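Local atomic coordinates of leucine--tRNA ligase (Agrobacterium radiobacter, PDB entry 5AH5), a protein that probably catalyses the ATP-dependent attachment of L-leucine to tRNA(Leu), releasing AMP and diphosphate. Residues H50-N53 against Y54-D58; D58-A61 against R62-A66; A102-S105 against M106-M110; Y117-A120 against N121-A124; R596-L599 against L600-T604. All blocks are in the same frame, centred on the assembly; numbering follows the deposited sequence.

Contact 1 of 5, residues H50-N53 against Y54-D58; sequences HVRN and YSMGD. With LSS (5'-O-(L-leucylsulfamoyl)adenosine), chain I.
In the active-site pocket of this class I synthetase, His50, the last residue of the predicted HIGH region, stands beside Tyr54 one turn later. Their rings are nearly parallel (planes 7° apart) but slid so far that they barely overlap; the closer touch is His50 CB to Tyr54 CE2 at 3.7 Å. Histidine suits this position because NE2 can donate, at the ring edge, a hydrogen bond of 2.9 Å to sulfamoyl oxygen O2A of the bound leucylsulfamoyl-adenosine; ND1 is hydrogen-bonded to His47 N. Tyr54 OH is hydrogen-bonded to Met38 O and packs 3.5 Å from ligand C25. Asn53 has CG anti to the backbone N (chi1 -167°), which carries OD1 to the ribose, where it accepts from ligand O3 at 2.6 Å; ND2 is hydrogen-bonded to Ile524 O, fixing the amide flip. Ser55 OG donates a hydrogen bond of 2.6 Å to Val51 O, and Ser55 N meets the same oxygen from the opposite face of its plane. Met56 CE lies 3.6 Å from NE of Arg52, whose NH1 is hydrogen-bonded to Ala607 O. One helical turn thus grips the leucyl-adenylate analogue at both sulfamate and sugar, the sulfamoyl group probably replacing the natural phosphate.

Contact 2 of 5, residues D58-A61 against R62-A66; sequences DTLA and RMQIA
Asp58 and Arg62 form a salt bridge one turn apart on helix 48-66, the crossover helix between strands 32-37 and 70-72 of the nucleotide-binding fold. The ionic contact comes first. Arg62 runs extended from CG to NE, and NE donates to Asp58 OD2 at 2.7 Å. The oxygen lies in the guanidinium plane, but NE approaches it from the syn side and 32° out of the carboxylate plane; the two flat groups stand almost perpendicular (88°). Asp58 can face Arg62 because its CG is anti to the backbone N (chi1 -165°). Both groups have further partners: Asp58 OD2 also pairs with Arg596, OD1 takes Gly116 N, and Arg62 reaches Gly114 O through NH2 and Trp16 through a cation-pi contact. This network suits two charged residues in a buried place.

The backbone bonds follow the regular alpha-helical pattern, from Arg62 N to Asp58 O at 2.9 Å through Ile65 N to Ala61 O at 2.8 Å.

Apolar packing is lighter. Leu60 CD1 touches Gln64 CG at 3.9 Å. On the helix side facing the sheet, Leu60 and Ala61 rest against Val35, and the short Ala61 side chain also meets His73. Ile65, whose CG1 is anti to the carbonyl carbon, turns that atom back to 3.3 Å from Ala61 O.

Contact 3 of 5, residues A102-S105 against M106-M110; sequences AIDS and MKRSM
Over one face of the Arg108 guanidinium lies the backbone oxygen of Asp104, 3.4 Å above the plane and offset toward its rim; the two residues are an i to i+4 pair on alpha-helix 95-112, in the catalytic region of this class I synthetase. NH2 continues over Asp104 CB at 3.5 Å. The Asp104 carboxylate is turned 65° from the guanidinium, and OD2 stays 4.2 Å from NH2, well out of its plane, so any attraction between the opposite charges is probably through space, with no N-H pointing at the oxygen. The twist at chi3 of Arg108 (-143°) helps to curl the group back along the helix. A long, flexible arginine fits this exposed position. Asp104 OD1 is hydrogen-bonded to Gln100 NE2.

The backbone runs as a regular alpha-helix, with each of Met106, Lys107, Arg108 and Ser109 donating its N-H to the carbonyl four residues earlier. On the buried side Met106 is bent at chi3, which swings CE round to 3.6 Å from Ala102 O; its unbranched, pliable chain also packs on Trp77, and its side chain comes within about 6 Å of the bound leucylsulfamoyl-adenosine. Lys107 instead stretches away from the helix to a salt bridge with Glu122.

The two serines place small hydroxyls where solvent can join successive turns. One water links Ser105 OG, at 2.7 Å, to Ser109 OG, at 2.9 Å. A second water bonds Ser109 OG and donates to Ser105 O at 2.9 Å.

Contact 4 of 5, residues Y117-A120 against N121-A124; sequences YSWA and NELA
Trp119 and Glu122 lean together across a compact turn in the loop between helices 95-112 and 128-143. The indole and carboxylate planes are inclined at 58°, and the nearest approach is Trp119 CE3 to Glu122 OE1, 3.7 Å. Glu122 is fully extended, its CG anti to the backbone N (chi1 -179°), which brings the carboxylate obliquely to the six-membered ring of the indole. Tyr117 CB sits 3.8 Å above the plane of the Trp119 ring, over its centre, so the broad indole is packed by a residue two positions earlier.

Asn121 pairs with Ser118 instead: Ser118 OG donates to Asn121 OD1 at 2.7 Å and is also hydrogen-bonded to Trp24 N, while Asn121 ND2 holds Tyr500 O. A primary amide is apt here, since its two ends accept and donate at once.

Beneath these side chains the backbone makes two overlapping beta turns. Asn121 N bonds Ser118 O at 2.9 Å and Glu122 N bonds Trp119 O at 3.0 Å. A water donates to Trp119 O and to Glu122 OE1, each at 2.8 Å, stitching the carboxylate to the turn. OE1 also forms a salt bridge with Lys107 NZ, and OE2 accepts a hydrogen bond from Trp77 NE1; these donors would favour the ionised form of Glu122.

Contact 5 of 5, residues R596-L599 against L600-T604; sequences RCYL and LFKTT. With nucleotides of chain D.
Lys602 reaches back along Tyr598 where helix 592-601 runs out beside the tRNA. Its CB lies 3.2 Å from Tyr598 O. Beyond CG, a bend at chi2 (61°) lays the chain beside the phenol, both side chains pointing the same way: Lys602 CD is 4.0 Å from Tyr598 CE1, and CE passes near the hydroxyl. CD also comes within 3.9 Å of O2' of G12 of chain D. At the tip, NZ is 4.0 Å from that O2', so the lysine brings its charge near the RNA without bonding this hydroxyl; the G12 O2' donates instead to the Lys602 carbonyl O at 2.7 Å. Helical bonding fades here, Lys602 N to Tyr598 O being weak after the sound bond of Phe601 N to Cys597 O.

The next two residues turn their hydroxyls to the backbone of chain D. Thr603 OG1 is 3.0 Å from both O5' and OP1 of A13, and which one takes its proton is not settled; Thr604 OG1 donates to A14 OP1 at 2.7 Å. Threonines suit a phosphate track, offering short, stiff donors. These hydrogen bonds go to sugar and phosphate atoms, consistent with recognition by these polar groups of backbone shape rather than base identity.

Each contact is local, and along the chain none nests in or crosses another. Contacts 1 and 2 succeed each other on helix 48-66, sharing Asp58, and run from the ligand pocket to the far end of the crossover helix. Contact 3 follows on helix 95-112, contact 4 in the loop beyond it; that loop turns back so that 117-124 packs on the same helix, joined by the Lys107-Glu122 salt bridge. Tyr54 touches both, through Met110 and Tyr117. Far later in sequence, contact 5 returns to helix 48-66: Arg596 pairs with Asp58, and Leu600 packs on Met56 and Thr59, tying helix 592-601, whose following residues meet the tRNA, to helix 48-66.

Contact 1 of 5, residues H50-N53 against Y54-D58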
# COMPACT_ATOMS: atom_id res chain seq x y z
N HIS B 50 -8.07 3.37 -10.81
CA HIS B 50 -8.13 1.96 -10.56
C HIS B 50 -7.58 1.13 -11.71
O HIS B 50 -7.01 0.09 -11.46
CB HIS B 50 -9.61 1.49 -10.34
CG HIS B 50 -10.29 2.13 -9.16
ND1 HIS B 50 -11.55 2.68 -9.25
CD2 HIS B 50 -9.96 2.19 -7.85
CE1 HIS B 50 -11.96 3.07 -8.06
NE2 HIS B 50 -11.00 2.80 -7.20
N VAL B 51 -7.94 1.47 -12.94
CA VAL B 51 -7.49 0.76 -14.06
C VAL B 51 -5.95 0.69 -14.08
O VAL B 51 -5.39 -0.36 -14.41
CB VAL B 51 -7.94 1.40 -15.36
CG1 VAL B 51 -7.43 0.61 -16.55
CG2 VAL B 51 -9.44 1.49 -15.41
N ARG B 52 -5.29 1.78 -13.68
CA ARG B 52 -3.81 1.82 -13.65
C ARG B 52 -3.28 0.87 -12.58
O ARG B 52 -2.36 0.05 -12.83
CB ARG B 52 -3.27 3.22 -13.40
CG ARG B 52 -1.75 3.22 -13.49
CD ARG B 52 -1.15 4.53 -13.10
NE ARG B 52 0.23 4.62 -13.53
CZ ARG B 52 1.04 5.61 -13.22
NH1 ARG B 52 0.57 6.66 -12.50
NH2 ARG B 52 2.32 5.59 -13.66
N ASN B 53 -3.84 1.01 -11.39
CA ASN B 53 -3.49 0.22 -10.25
C ASN B 53 -3.63 -1.32 -10.50
O ASN B 53 -2.74 -2.12 -10.14
CB ASN B 53 -4.37 0.67 -9.10
CG ASN B 53 -3.93 0.17 -7.78
OD1 ASN B 53 -4.34 0.75 -6.76
ND2 ASN B 53 -3.15 -0.90 -7.73
N TYR B 54 -4.65 -1.69 -11.23
CA TYR B 54 -5.07 -3.06 -11.37
C TYR B 54 -4.44 -3.69 -12.63
O TYR B 54 -4.21 -4.91 -12.71
CB TYR B 54 -6.60 -3.18 -11.28
CG TYR B 54 -7.23 -2.65 -9.96
CD1 TYR B 54 -6.52 -2.63 -8.79
CD2 TYR B 54 -8.57 -2.22 -9.89
CE1 TYR B 54 -7.03 -2.17 -7.62
CE2 TYR B 54 -9.10 -1.74 -8.67
CZ TYR B 54 -8.35 -1.70 -7.56
OH TYR B 54 -8.85 -1.26 -6.30
N SER B 55 -4.22 -2.88 -13.64
CA SER B 55 -3.48 -3.29 -14.81
C SER B 55 -2.13 -3.84 -14.45
O SER B 55 -1.69 -4.84 -15.02
CB SER B 55 -3.27 -2.13 -15.74
OG SER B 55 -4.46 -1.85 -16.37
N MET B 56 -1.49 -3.22 -13.49
CA MET B 56 -0.10 -3.62 -13.09
C MET B 56 -0.11 -5.01 -12.46
O MET B 56 0.78 -5.84 -12.75
CB MET B 56 0.52 -2.64 -12.12
CG MET B 56 0.76 -1.23 -12.65
SD MET B 56 1.42 -0.07 -11.41
CE MET B 56 1.41 1.37 -12.48
N GLY B 57 -1.12 -5.26 -11.62
CA GLY B 57 -1.29 -6.55 -11.01
C GLY B 57 -1.62 -7.58 -12.00
O GLY B 57 -1.07 -8.67 -11.91
N ASP B 58 -2.48 -7.28 -12.99
CA ASP B 58 -2.80 -8.27 -13.96
C ASP B 58 -1.59 -8.71 -14.87
O ASP B 58 -1.47 -9.85 -15.25
CB ASP B 58 -3.86 -7.79 -14.91
CG ASP B 58 -4.48 -8.93 -15.70
OD1 ASP B 58 -4.87 -9.95 -15.08
OD2 ASP B 58 -4.56 -8.86 -16.95
C1 LSS I . -9.23 2.31 -1.12
N1 LSS I . -4.61 7.19 -9.52
O1 LSS I . -8.38 3.16 -1.04
S1 LSS I . -10.06 3.18 -3.27
C2 LSS I . -3.96 6.12 -9.10
N2 LSS I . -10.09 2.23 -2.13
O2 LSS I . -4.57 4.36 -4.52
N3 LSS I . -4.47 5.24 -8.21
O3 LSS I . -4.58 1.62 -4.27
C4 LSS I . -5.72 5.47 -7.74
N4 LSS I . -10.65 0.53 -0.07
O4 LSS I . -7.00 2.52 -6.32
C5 LSS I . -6.42 6.62 -8.08
O5 LSS I . -8.66 3.00 -4.03
C6 LSS I . -5.84 7.50 -8.97
N6 LSS I . -6.54 8.60 -9.35
C7 LSS I . -8.07 -0.59 1.26
N7 LSS I . -7.61 6.60 -7.41
C8 LSS I . -7.63 5.48 -6.63
C9 LSS I . -8.15 0.39 0.10
N9 LSS I . -6.48 4.79 -6.86
CA LSS I . -9.38 1.31 -0.01
C10 LSS I . -7.86 0.19 2.57
C11 LSS I . -6.93 -1.63 0.94
O1A LSS I . -10.12 4.63 -3.02
C21 LSS I . -6.05 3.56 -6.23
C22 LSS I . -5.80 3.74 -4.77
C23 LSS I . -5.86 2.31 -4.23
C24 LSS I . -6.88 1.70 -5.17
C25 LSS I . -8.30 1.74 -4.59
O2A LSS I . -11.02 2.84 -4.30

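Contact 2 of 5, residues D58-A61 against R62-A66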
# COMPACT_ATOMS: atom_id res chain seq x y z
N ASP B 58 -2.48 -7.28 -12.99
CA ASP B 58 -2.80 -8.27 -13.96
C ASP B 58 -1.59 -8.71 -14.87
O ASP B 58 -1.47 -9.85 -15.25
CB ASP B 58 -3.86 -7.79 -14.91
CG ASP B 58 -4.48 -8.93 -15.70
OD1 ASP B 58 -4.87 -9.95 -15.08
OD2 ASP B 58 -4.56 -8.86 -16.95
N THR B 59 -0.84 -7.71 -15.33
CA THR B 59 0.34 -7.92 -16.11
C THR B 59 1.31 -8.83 -15.38
O THR B 59 1.78 -9.82 -15.94
CB THR B 59 0.95 -6.56 -16.56
OG1 THR B 59 0.05 -5.98 -17.52
CG2 THR B 59 2.32 -6.76 -17.22
N LEU B 60 1.63 -8.50 -14.13
CA LEU B 60 2.49 -9.31 -13.37
C LEU B 60 1.90 -10.74 -13.24
O LEU B 60 2.58 -11.74 -13.49
CB LEU B 60 2.68 -8.68 -12.00
CG LEU B 60 3.52 -9.51 -11.04
CD1 LEU B 60 4.91 -9.80 -11.63
CD2 LEU B 60 3.66 -8.73 -9.77
N ALA B 61 0.62 -10.84 -12.87
CA ALA B 61 0.04 -12.14 -12.61
C ALA B 61 0.10 -13.02 -13.86
O ALA B 61 0.43 -14.17 -13.75
CB ALA B 61 -1.41 -12.00 -12.14
N ARG B 62 -0.27 -12.50 -15.02
CA ARG B 62 -0.26 -13.25 -16.24
C ARG B 62 1.16 -13.79 -16.58
O ARG B 62 1.29 -14.90 -17.03
CB ARG B 62 -0.73 -12.37 -17.40
CG ARG B 62 -2.24 -12.20 -17.44
CD ARG B 62 -2.61 -11.22 -18.51
NE ARG B 62 -4.03 -10.99 -18.59
CZ ARG B 62 -4.91 -11.64 -19.34
NH1 ARG B 62 -4.57 -12.65 -20.11
NH2 ARG B 62 -6.18 -11.26 -19.30
N MET B 63 2.18 -12.99 -16.29
CA MET B 63 3.52 -13.43 -16.53
C MET B 63 3.84 -14.55 -15.54
O MET B 63 4.46 -15.53 -15.93
CB MET B 63 4.55 -12.31 -16.35
CG MET B 63 5.86 -12.77 -16.93
SD MET B 63 7.15 -11.61 -16.68
CE MET B 63 7.61 -11.53 -14.96
N GLN B 64 3.49 -14.37 -14.27
CA GLN B 64 3.88 -15.34 -13.26
C GLN B 64 3.15 -16.64 -13.49
O GLN B 64 3.73 -17.69 -13.32
CB GLN B 64 3.68 -14.86 -11.84
CG GLN B 64 4.45 -13.65 -11.46
CD GLN B 64 5.95 -13.92 -11.43
OE1 GLN B 64 6.54 -14.16 -12.47
NE2 GLN B 64 6.55 -13.83 -10.28
N ILE B 65 1.94 -16.57 -13.98
CA ILE B 65 1.27 -17.78 -14.41
C ILE B 65 1.99 -18.51 -15.55
O ILE B 65 2.17 -19.73 -15.52
CB ILE B 65 -0.17 -17.49 -14.81
CG1 ILE B 65 -0.99 -17.10 -13.55
CG2 ILE B 65 -0.77 -18.67 -15.57
CD1 ILE B 65 -2.37 -16.56 -13.82
N ALA B 66 2.31 -17.79 -16.60
CA ALA B 66 3.13 -18.35 -17.69
C ALA B 66 4.44 -18.94 -17.23
O ALA B 66 4.92 -19.89 -17.85
CB ALA B 66 3.36 -17.35 -18.81

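Contact 3 of 5, residues A102-S105 against M106-M110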
# COMPACT_ATOMS: atom_id res chain seq x y z
N ALA B 102 -22.54 -0.91 -7.18
CA ALA B 102 -21.19 -0.44 -7.45
C ALA B 102 -20.32 -1.66 -7.67
O ALA B 102 -19.44 -1.66 -8.54
CB ALA B 102 -20.70 0.43 -6.32
N ILE B 103 -20.58 -2.68 -6.86
CA ILE B 103 -19.90 -3.98 -7.02
C ILE B 103 -20.12 -4.49 -8.43
O ILE B 103 -19.16 -4.77 -9.17
CB ILE B 103 -20.30 -4.98 -5.92
CG1 ILE B 103 -19.75 -4.51 -4.59
CG2 ILE B 103 -19.84 -6.42 -6.23
CD1 ILE B 103 -20.17 -5.36 -3.43
N ASP B 104 -21.37 -4.59 -8.79
CA ASP B 104 -21.77 -5.14 -10.07
C ASP B 104 -21.14 -4.31 -11.23
O ASP B 104 -20.61 -4.87 -12.18
CB ASP B 104 -23.26 -5.10 -10.23
CG ASP B 104 -24.04 -6.13 -9.30
OD1 ASP B 104 -23.43 -7.00 -8.63
OD2 ASP B 104 -25.31 -6.01 -9.25
N SER B 105 -21.23 -2.99 -11.15
CA SER B 105 -20.60 -2.08 -12.16
C SER B 105 -19.06 -2.26 -12.18
O SER B 105 -18.49 -2.38 -13.22
CB SER B 105 -20.94 -0.64 -11.81
OG SER B 105 -20.32 0.27 -12.65
N MET B 106 -18.40 -2.29 -11.03
CA MET B 106 -16.94 -2.39 -10.98
C MET B 106 -16.46 -3.74 -11.48
O MET B 106 -15.50 -3.81 -12.23
CB MET B 106 -16.37 -2.11 -9.60
CG MET B 106 -16.32 -0.62 -9.28
SD MET B 106 -15.52 -0.20 -7.75
CE MET B 106 -16.45 -1.12 -6.63
N LYS B 107 -17.16 -4.80 -11.09
CA LYS B 107 -16.83 -6.13 -11.52
C LYS B 107 -16.99 -6.29 -13.03
O LYS B 107 -16.07 -6.85 -13.73
CB LYS B 107 -17.64 -7.18 -10.74
CG LYS B 107 -17.29 -8.63 -11.09
CD LYS B 107 -17.88 -9.62 -10.08
CE LYS B 107 -17.84 -11.03 -10.66
NZ LYS B 107 -18.16 -12.01 -9.59
N ARG B 108 -18.07 -5.74 -13.56
CA ARG B 108 -18.23 -5.74 -14.99
C ARG B 108 -17.07 -4.95 -15.72
O ARG B 108 -16.62 -5.38 -16.76
CB ARG B 108 -19.54 -5.13 -15.44
CG ARG B 108 -20.78 -6.01 -15.28
CD ARG B 108 -22.05 -5.36 -15.86
NE ARG B 108 -23.17 -5.72 -14.97
CZ ARG B 108 -23.78 -4.92 -14.07
NH1 ARG B 108 -23.48 -3.63 -13.92
NH2 ARG B 108 -24.76 -5.44 -13.34
N SER B 109 -16.70 -3.79 -15.22
CA SER B 109 -15.67 -2.96 -15.85
C SER B 109 -14.32 -3.74 -15.88
O SER B 109 -13.65 -3.81 -16.94
CB SER B 109 -15.55 -1.69 -15.06
OG SER B 109 -16.65 -0.88 -15.35
N MET B 110 -14.03 -4.39 -14.74
CA MET B 110 -12.85 -5.22 -14.57
C MET B 110 -12.76 -6.39 -15.55
O MET B 110 -11.71 -6.59 -16.20
CB MET B 110 -12.75 -5.72 -13.15
CG MET B 110 -12.52 -4.64 -12.16
SD MET B 110 -12.33 -5.38 -10.60
CE MET B 110 -12.01 -4.01 -9.51
O HOH W 1 -17.66 0.68 -13.11
O HOH W 2 -19.52 -1.47 -15.83

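Contact 4 of 5, residues Y117-A120 against N121-A124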
# COMPACT_ATOMS: atom_id res chain seq x y z
N TYR B 117 -8.87 -12.17 -12.53
CA TYR B 117 -8.98 -12.40 -11.12
C TYR B 117 -9.53 -13.83 -10.87
O TYR B 117 -10.12 -14.43 -11.74
CB TYR B 117 -9.85 -11.34 -10.46
CG TYR B 117 -9.21 -10.01 -10.38
CD1 TYR B 117 -8.12 -9.82 -9.55
CD2 TYR B 117 -9.70 -8.93 -11.08
CE1 TYR B 117 -7.52 -8.60 -9.45
CE2 TYR B 117 -9.11 -7.69 -10.98
CZ TYR B 117 -8.03 -7.53 -10.21
OH TYR B 117 -7.43 -6.30 -10.14
N SER B 118 -9.13 -14.38 -9.75
CA SER B 118 -9.63 -15.67 -9.27
C SER B 118 -10.93 -15.30 -8.46
O SER B 118 -10.94 -15.07 -7.24
CB SER B 118 -8.64 -16.34 -8.34
OG SER B 118 -9.18 -17.61 -7.87
N TRP B 119 -11.95 -15.20 -9.23
CA TRP B 119 -13.31 -14.79 -8.76
C TRP B 119 -13.94 -15.76 -7.77
O TRP B 119 -14.79 -15.35 -7.00
CB TRP B 119 -14.22 -14.59 -9.94
CG TRP B 119 -13.89 -13.38 -10.76
CD1 TRP B 119 -13.63 -13.37 -12.11
CD2 TRP B 119 -13.89 -12.01 -10.34
NE1 TRP B 119 -13.41 -12.10 -12.52
CE2 TRP B 119 -13.56 -11.23 -11.47
CE3 TRP B 119 -14.13 -11.36 -9.11
CZ2 TRP B 119 -13.44 -9.85 -11.43
CZ3 TRP B 119 -13.99 -10.00 -9.05
CH2 TRP B 119 -13.64 -9.24 -10.22
N ALA B 120 -13.44 -16.99 -7.69
CA ALA B 120 -13.91 -17.94 -6.66
C ALA B 120 -13.48 -17.48 -5.34
O ALA B 120 -14.01 -17.94 -4.34
CB ALA B 120 -13.35 -19.35 -6.88
N ASN B 121 -12.48 -16.61 -5.31
CA ASN B 121 -11.96 -16.06 -4.09
C ASN B 121 -12.53 -14.67 -3.77
O ASN B 121 -12.10 -14.07 -2.84
CB ASN B 121 -10.39 -16.04 -4.15
CG ASN B 121 -9.83 -17.45 -4.20
OD1 ASN B 121 -9.72 -18.00 -5.26
ND2 ASN B 121 -9.62 -18.08 -3.04
N GLU B 122 -13.48 -14.18 -4.54
CA GLU B 122 -14.08 -12.89 -4.26
C GLU B 122 -14.72 -12.81 -2.88
O GLU B 122 -15.22 -13.80 -2.35
CB GLU B 122 -15.12 -12.61 -5.34
CG GLU B 122 -15.90 -11.28 -5.29
CD GLU B 122 -16.93 -11.20 -6.39
OE1 GLU B 122 -17.14 -12.18 -7.14
OE2 GLU B 122 -17.53 -10.11 -6.61
N LEU B 123 -14.66 -11.63 -2.27
CA LEU B 123 -15.37 -11.34 -1.04
C LEU B 123 -15.88 -9.92 -1.04
O LEU B 123 -15.52 -9.08 -1.88
CB LEU B 123 -14.50 -11.57 0.20
CG LEU B 123 -13.17 -10.81 0.26
CD1 LEU B 123 -13.36 -9.35 0.73
CD2 LEU B 123 -12.16 -11.46 1.18
N ALA B 124 -16.76 -9.66 -0.09
CA ALA B 124 -17.28 -8.30 0.10
C ALA B 124 -17.36 -8.11 1.60
O ALA B 124 -17.93 -8.95 2.28
CB ALA B 124 -18.61 -8.21 -0.55
O HOH W 3 -17.55 -14.95 -6.85

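Contact 5 of 5, residues R596-L599 against L600-T604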
# COMPACT_ATOMS: atom_id res chain seq x y z
N ARG B 596 -4.76 -0.18 -21.37
CA ARG B 596 -3.86 -0.68 -20.35
C ARG B 596 -2.37 -0.40 -20.70
O ARG B 596 -1.58 -0.01 -19.82
CB ARG B 596 -4.06 -2.17 -20.22
CG ARG B 596 -5.43 -2.57 -19.66
CD ARG B 596 -5.68 -4.06 -19.81
NE ARG B 596 -4.59 -4.82 -19.23
CZ ARG B 596 -4.66 -6.10 -18.85
NH1 ARG B 596 -5.80 -6.79 -18.88
NH2 ARG B 596 -3.57 -6.68 -18.37
N CYS B 597 -2.03 -0.60 -21.97
CA CYS B 597 -0.60 -0.34 -22.43
C CYS B 597 -0.21 1.13 -22.39
O CYS B 597 0.92 1.44 -22.02
CB CYS B 597 -0.40 -0.88 -23.84
SG CYS B 597 -0.27 -2.69 -23.85
N TYR B 598 -1.14 2.05 -22.69
CA TYR B 598 -0.88 3.50 -22.47
C TYR B 598 -0.57 3.79 -21.04
O TYR B 598 0.41 4.46 -20.76
CB TYR B 598 -2.02 4.38 -22.99
CG TYR B 598 -2.03 5.86 -22.60
CD1 TYR B 598 -1.05 6.78 -23.06
CD2 TYR B 598 -3.02 6.37 -21.75
CE1 TYR B 598 -1.09 8.14 -22.70
CE2 TYR B 598 -3.05 7.73 -21.41
CZ TYR B 598 -2.08 8.60 -21.89
OH TYR B 598 -2.15 9.94 -21.55
N LEU B 599 -1.38 3.29 -20.10
CA LEU B 599 -1.06 3.55 -18.68
C LEU B 599 0.24 2.96 -18.24
O LEU B 599 0.87 3.46 -17.29
CB LEU B 599 -2.17 3.03 -17.74
CG LEU B 599 -3.49 3.83 -17.88
CD1 LEU B 599 -4.66 3.00 -17.33
CD2 LEU B 599 -3.38 5.17 -17.17
N LEU B 600 0.59 1.81 -18.78
CA LEU B 600 1.79 1.14 -18.33
C LEU B 600 3.06 1.77 -19.02
O LEU B 600 4.11 1.82 -18.43
CB LEU B 600 1.72 -0.37 -18.58
CG LEU B 600 0.73 -1.19 -17.69
CD1 LEU B 600 0.99 -2.67 -17.90
CD2 LEU B 600 0.92 -0.87 -16.24
N PHE B 601 2.93 2.18 -20.25
CA PHE B 601 4.07 2.74 -21.02
C PHE B 601 4.28 4.26 -20.79
O PHE B 601 5.33 4.77 -21.08
CB PHE B 601 3.86 2.42 -22.51
CG PHE B 601 4.93 2.97 -23.42
CD1 PHE B 601 6.22 2.47 -23.39
CD2 PHE B 601 4.60 3.94 -24.39
CE1 PHE B 601 7.21 2.98 -24.25
CE2 PHE B 601 5.56 4.42 -25.29
CZ PHE B 601 6.88 3.94 -25.22
N LYS B 602 3.32 4.98 -20.24
CA LYS B 602 3.38 6.45 -20.22
C LYS B 602 4.55 6.94 -19.38
O LYS B 602 5.25 7.84 -19.79
CB LYS B 602 2.05 7.06 -19.72
CG LYS B 602 2.02 8.57 -19.58
CD LYS B 602 2.26 9.27 -20.90
CE LYS B 602 1.77 10.71 -20.81
NZ LYS B 602 2.47 11.57 -21.78
N THR B 603 4.84 6.32 -18.25
CA THR B 603 5.89 6.83 -17.38
C THR B 603 6.23 5.76 -16.44
O THR B 603 5.81 4.64 -16.61
CB THR B 603 5.46 8.13 -16.65
OG1 THR B 603 6.54 8.64 -15.89
CG2 THR B 603 4.24 7.90 -15.66
N THR B 604 7.05 6.07 -15.46
CA THR B 604 7.45 5.13 -14.44
C THR B 604 6.18 4.76 -13.60
O THR B 604 5.32 5.63 -13.38
CB THR B 604 8.46 5.84 -13.56
OG1 THR B 604 9.40 6.53 -14.41
CG2 THR B 604 9.23 4.84 -12.64
P G D 12 8.61 16.55 -19.15
OP1 G D 12 8.06 17.10 -17.90
OP2 G D 12 10.08 16.51 -19.33
O5' G D 12 8.08 15.07 -19.42
C5' G D 12 6.68 14.76 -19.32
C4' G D 12 6.41 13.30 -19.61
O4' G D 12 6.61 13.01 -21.01
C3' G D 12 7.29 12.27 -18.93
O3' G D 12 6.91 12.08 -17.61
C2' G D 12 7.00 11.05 -19.77
O2' G D 12 5.72 10.45 -19.64
C1' G D 12 7.08 11.67 -21.16
N9 G D 12 8.43 11.68 -21.73
C8 G D 12 9.35 12.70 -21.71
N7 G D 12 10.46 12.40 -22.33
C5 G D 12 10.24 11.14 -22.86
C6 G D 12 11.09 10.30 -23.61
O6 G D 12 12.22 10.54 -24.04
N1 G D 12 10.49 9.07 -23.89
C2 G D 12 9.24 8.69 -23.45
N2 G D 12 8.82 7.46 -23.80
N3 G D 12 8.43 9.47 -22.75
C4 G D 12 9.00 10.66 -22.46
P A D 13 7.98 11.80 -16.52
OP1 A D 13 7.25 11.46 -15.29
OP2 A D 13 8.92 12.90 -16.46
O5' A D 13 8.59 10.44 -17.08
C5' A D 13 9.93 9.99 -16.87
C4' A D 13 10.17 9.03 -18.00
O4' A D 13 10.23 9.79 -19.24
C3' A D 13 11.41 8.16 -17.96
O3' A D 13 11.06 6.93 -17.39
C2' A D 13 11.66 7.92 -19.44
O2' A D 13 10.93 6.87 -20.07
C1' A D 13 11.27 9.27 -20.04
N9 A D 13 12.36 10.26 -20.09
C8 A D 13 12.52 11.47 -19.47
N7 A D 13 13.64 12.08 -19.77
C5 A D 13 14.27 11.21 -20.65
C6 A D 13 15.49 11.27 -21.35
N6 A D 13 16.35 12.28 -21.25
N1 A D 13 15.79 10.25 -22.18
C2 A D 13 14.97 9.19 -22.22
N3 A D 13 13.80 9.01 -21.60
C4 A D 13 13.48 10.09 -20.87
P A D 14 12.05 6.09 -16.48
OP1 A D 14 11.19 5.00 -15.83
OP2 A D 14 12.77 6.99 -15.63
O5' A D 14 13.00 5.40 -17.56
C5' A D 14 12.45 4.59 -18.59
C4' A D 14 13.56 4.00 -19.40
O4' A D 14 14.17 5.04 -20.24
C3' A D 14 14.72 3.42 -18.59
O3' A D 14 14.43 2.09 -18.15
C2' A D 14 15.86 3.47 -19.61
O2' A D 14 15.82 2.40 -20.52
C1' A D 14 15.54 4.74 -20.40
N9 A D 14 16.33 5.92 -20.09
C8 A D 14 15.94 7.11 -19.53
N7 A D 14 16.89 8.01 -19.50
C5 A D 14 17.97 7.38 -20.09
C6 A D 14 19.28 7.81 -20.37
N6 A D 14 19.75 9.01 -20.04
N1 A D 14 20.12 6.92 -20.95
C2 A D 14 19.65 5.71 -21.28
N3 A D 14 18.43 5.21 -21.10
C4 A D 14 17.63 6.10 -20.47